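Local coordinates for protein laccase (Botrytis aclada, PDB 3SQR) that oxidises phenolic substrates at the expense of molecular oxygen as a multicopper oxidase, probably serving lignin degradation and detoxification of lignin-derived products, at residues A[53-63]-A[156-164]. Numbering follows the deposited sequence.
Sequences SIDTNWYDVTP and KFQVTQYGT
Tyr162 turns the edge of its ring toward the face of the Trp58 six-membered ring, an edge-to-face pair with centroids 5.6 Å apart and planes at 68°. With CG set between the backbone N and the carbonyl carbon (chi1 59°), the phenol extends to Ile54, whose CD1 lies 4.1 Å from Tyr162 CE1. Pro294 of strand 293-300 touches all three side chains. At the indole's edge, near its plane, Thr160 O approaches Trp58 CD1 to 3.3 Å, while CG of Gln161 packs obliquely against the pyrrole side. Further along, Thr62 CG2 meets the Gln158 amide, 3.5 Å from NE2, which is itself bound to Gly105 O. Together these touches join the loop ahead of strand 67-79 to the end of strand 152-158 and to the link leading on to strand 163-169; the two strands belong to separate sheets of the first cupredoxin-like domain. Waters make the polar connections. One accepts from Tyr162 OH at 2.5 Å and donates to Ser53 O and Thr56 O, tying the phenol to the type I turn 53-56; a second donates to Tyr162 OH and Ile54 O. Another water accepts from both Trp58 NE1 and Gln161 NE2, the latter amide being anchored also to Gly127 O and, through OE1, to Arg129 N.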
loop_
_atom_site.group_PDB
_atom_site.type_symbol
_atom_site.label_atom_id
_atom_site.label_comp_id
_atom_site.label_asym_id
_atom_site.label_seq_id
_atom_site.Cartn_x
_atom_site.Cartn_y
_atom_site.Cartn_z
ATOM N N SER A 53 9.091 -6.885 22.954
ATOM C CA SER A 53 8.829 -8.136 22.350
ATOM C C SER A 53 7.630 -8.028 21.494
ATOM O O SER A 53 6.983 -6.958 21.377
ATOM C CB SER A 53 8.540 -9.185 23.441
ATOM O OG SER A 53 7.229 -9.032 23.963
ATOM N N ILE A 54 7.263 -9.175 20.966
ATOM C CA ILE A 54 6.056 -9.352 20.171
ATOM C C ILE A 54 4.819 -9.015 20.991
ATOM O O ILE A 54 3.746 -8.809 20.460
ATOM C CB ILE A 54 6.044 -10.817 19.640
ATOM C CG1 ILE A 54 5.348 -10.890 18.313
ATOM C CG2 ILE A 54 5.496 -11.805 20.733
ATOM C CD1 ILE A 54 6.079 -10.130 17.220
ATOM N N ASP A 55 4.970 -9.014 22.338
ATOM C CA ASP A 55 3.836 -8.723 23.200
ATOM C C ASP A 55 3.743 -7.251 23.606
ATOM O O ASP A 55 2.751 -6.806 24.260
ATOM C CB ASP A 55 3.902 -9.638 24.437
ATOM C CG ASP A 55 3.715 -11.090 24.082
ATOM O OD1 ASP A 55 2.728 -11.434 23.365
ATOM O OD2 ASP A 55 4.535 -11.868 24.516
ATOM N N THR A 56 4.732 -6.474 23.199
ATOM C CA THR A 56 4.698 -5.058 23.446
ATOM C C THR A 56 3.575 -4.381 22.680
ATOM O O THR A 56 3.401 -4.645 21.481
ATOM C CB THR A 56 6.039 -4.415 23.097
ATOM O OG1 THR A 56 7.079 -5.069 23.849
ATOM C CG2 THR A 56 6.022 -2.887 23.360
ATOM N N ASN A 57 2.807 -3.517 23.350
ATOM C CA ASN A 57 1.788 -2.768 22.653
ATOM C C ASN A 57 2.437 -1.583 21.959
ATOM O O ASN A 57 2.643 -0.551 22.541
ATOM C CB ASN A 57 0.652 -2.312 23.579
ATOM C CG ASN A 57 -0.489 -1.658 22.802
ATOM O OD1 ASN A 57 -0.235 -1.033 21.804
ATOM N ND2 ASN A 57 -1.726 -1.743 23.287
ATOM N N TRP A 58 2.763 -1.756 20.667
ATOM C CA TRP A 58 3.437 -0.724 19.913
ATOM C C TRP A 58 2.605 0.489 19.572
ATOM O O TRP A 58 3.159 1.463 19.110
ATOM C CB TRP A 58 4.076 -1.296 18.642
ATOM C CG TRP A 58 3.044 -1.684 17.618
ATOM C CD1 TRP A 58 2.589 -0.909 16.607
ATOM C CD2 TRP A 58 2.386 -2.951 17.485
ATOM N NE1 TRP A 58 1.661 -1.587 15.860
ATOM C CE2 TRP A 58 1.544 -2.862 16.356
ATOM C CE3 TRP A 58 2.436 -4.155 18.198
ATOM C CZ2 TRP A 58 0.726 -3.907 15.950
ATOM C CZ3 TRP A 58 1.622 -5.201 17.787
ATOM C CH2 TRP A 58 0.786 -5.065 16.661
ATOM N N TYR A 59 1.284 0.430 19.819
ATOM C CA TYR A 59 0.466 1.609 19.710
ATOM C C TYR A 59 0.739 2.544 20.883
ATOM O O TYR A 59 0.402 3.724 20.765
ATOM C CB TYR A 59 -1.044 1.288 19.658
ATOM C CG TYR A 59 -1.400 0.371 18.506
ATOM C CD1 TYR A 59 -1.563 0.876 17.239
ATOM C CD2 TYR A 59 -1.482 -1.015 18.704
ATOM C CE1 TYR A 59 -1.845 0.034 16.151
ATOM C CE2 TYR A 59 -1.753 -1.853 17.677
ATOM C CZ TYR A 59 -1.928 -1.340 16.389
ATOM O OH TYR A 59 -2.164 -2.267 15.375
ATOM N N ASP A 60 1.168 1.978 22.006
ATOM C CA ASP A 60 1.323 2.717 23.241
ATOM C C ASP A 60 2.753 2.926 23.661
ATOM O O ASP A 60 3.012 3.862 24.401
ATOM C CB ASP A 60 0.584 1.986 24.369
ATOM C CG ASP A 60 -0.931 1.945 24.168
ATOM O OD1 ASP A 60 -1.503 2.726 23.351
ATOM O OD2 ASP A 60 -1.558 1.103 24.856
ATOM N N VAL A 61 3.668 2.031 23.253
ATOM C CA VAL A 61 5.070 1.958 23.739
ATOM C C VAL A 61 5.983 1.936 22.514
ATOM O O VAL A 61 5.663 1.223 21.569
ATOM C CB VAL A 61 5.256 0.654 24.564
ATOM C CG1 VAL A 61 6.713 0.396 24.936
ATOM C CG2 VAL A 61 4.400 0.731 25.862
ATOM N N THR A 62 7.085 2.685 22.537
ATOM C CA THR A 62 8.001 2.703 21.431
ATOM C C THR A 62 9.408 2.625 21.951
ATOM O O THR A 62 9.811 3.452 22.798
ATOM C CB THR A 62 7.877 4.014 20.637
ATOM O OG1 THR A 62 6.510 4.265 20.278
ATOM C CG2 THR A 62 8.765 4.006 19.351
ATOM N N PRO A 63 10.196 1.684 21.432
ATOM C CA PRO A 63 11.626 1.673 21.741
ATOM C C PRO A 63 12.366 2.956 21.389
ATOM O O PRO A 63 11.947 3.735 20.546
ATOM C CB PRO A 63 12.146 0.515 20.879
ATOM C CG PRO A 63 11.030 -0.327 20.703
ATOM C CD PRO A 63 9.859 0.560 20.561
ATOM N N LYS A 156 9.983 13.851 8.204
ATOM C CA LYS A 156 10.463 13.389 9.476
ATOM C C LYS A 156 9.430 12.664 10.231
ATOM O O LYS A 156 8.373 13.235 10.523
ATOM C CB LYS A 156 10.976 14.610 10.283
ATOM C CG LYS A 156 12.188 15.291 9.643
ATOM C CD LYS A 156 12.714 16.428 10.599
ATOM C CE LYS A 156 13.912 17.196 10.012
ATOM N NZ LYS A 156 14.763 17.835 11.143
ATOM N N PHE A 157 9.718 11.416 10.678
ATOM C CA PHE A 157 8.797 10.724 11.446
ATOM C C PHE A 157 9.499 9.619 12.167
ATOM O O PHE A 157 10.592 9.237 11.756
ATOM C CB PHE A 157 7.605 10.182 10.653
ATOM C CG PHE A 157 7.976 9.341 9.484
ATOM C CD1 PHE A 157 8.203 9.917 8.255
ATOM C CD2 PHE A 157 8.130 7.965 9.598
ATOM C CE1 PHE A 157 8.517 9.157 7.134
ATOM C CE2 PHE A 157 8.470 7.209 8.449
ATOM C CZ PHE A 157 8.633 7.836 7.208
ATOM N N GLN A 158 8.930 9.244 13.288
ATOM C CA GLN A 158 9.354 8.047 13.979
ATOM C C GLN A 158 8.635 6.837 13.477
ATOM O O GLN A 158 7.411 6.844 13.234
ATOM C CB GLN A 158 9.143 8.150 15.506
ATOM C CG GLN A 158 9.832 7.095 16.292
ATOM C CD GLN A 158 9.764 7.358 17.779
ATOM O OE1 GLN A 158 8.813 8.002 18.246
ATOM N NE2 GLN A 158 10.757 6.828 18.548
ATOM N N VAL A 159 9.345 5.689 13.479
ATOM C CA VAL A 159 8.607 4.478 13.182
ATOM C C VAL A 159 8.259 3.808 14.502
ATOM O O VAL A 159 9.129 3.405 15.298
ATOM C CB VAL A 159 9.335 3.520 12.222
ATOM C CG1 VAL A 159 9.294 4.086 10.779
ATOM C CG2 VAL A 159 10.847 3.246 12.666
ATOM N N THR A 160 6.970 3.794 14.780
ATOM C CA THR A 160 6.464 3.289 16.049
ATOM C C THR A 160 5.764 1.939 15.794
ATOM O O THR A 160 4.889 1.499 16.517
ATOM C CB THR A 160 5.476 4.314 16.634
ATOM O OG1 THR A 160 4.361 4.468 15.739
ATOM C CG2 THR A 160 6.159 5.654 16.774
ATOM N N GLN A 161 6.151 1.317 14.680
ATOM C CA GLN A 161 5.586 0.094 14.162
ATOM C C GLN A 161 6.791 -0.679 13.585
ATOM O O GLN A 161 7.835 -0.093 13.293
ATOM C CB GLN A 161 4.599 0.349 13.008
ATOM C CG GLN A 161 3.373 1.067 13.427
ATOM C CD GLN A 161 2.736 1.723 12.266
ATOM O OE1 GLN A 161 3.174 2.841 11.845
ATOM N NE2 GLN A 161 1.707 1.090 11.733
ATOM N N TYR A 162 6.587 -1.976 13.401
ATOM C CA TYR A 162 7.600 -2.852 12.823
ATOM C C TYR A 162 6.956 -3.820 11.859
ATOM O O TYR A 162 5.795 -4.217 11.990
ATOM C CB TYR A 162 8.462 -3.527 13.906
ATOM C CG TYR A 162 7.670 -4.357 14.854
ATOM C CD1 TYR A 162 7.416 -5.712 14.581
ATOM C CD2 TYR A 162 7.107 -3.791 15.996
ATOM C CE1 TYR A 162 6.621 -6.467 15.453
ATOM C CE2 TYR A 162 6.312 -4.520 16.839
ATOM C CZ TYR A 162 6.076 -5.865 16.576
ATOM O OH TYR A 162 5.329 -6.639 17.416
ATOM N N GLY A 163 7.730 -4.124 10.833
ATOM C CA GLY A 163 7.311 -5.072 9.826
ATOM C C GLY A 163 7.602 -4.543 8.424
ATOM O O GLY A 163 8.568 -3.837 8.184
ATOM N N THR A 164 6.779 -4.992 7.513
ATOM C CA THR A 164 6.920 -4.730 6.097
ATOM C C THR A 164 5.941 -3.707 5.597
ATOM O O THR A 164 4.721 -3.849 5.703
ATOM C CB THR A 164 6.628 -6.037 5.322
ATOM O OG1 THR A 164 7.522 -7.062 5.783
ATOM C CG2 THR A 164 6.788 -5.837 3.835
HETATM O O HOH W 1 5.167 -5.674 19.766
HETATM O O HOH W 2 3.039 -8.276 17.968
HETATM O O HOH W 3 2.215 3.113 16.840
HETATM O O HOH W 4 0.998 -1.339 13.044
HETATM O O HOH W 5 6.044 1.606 18.999
#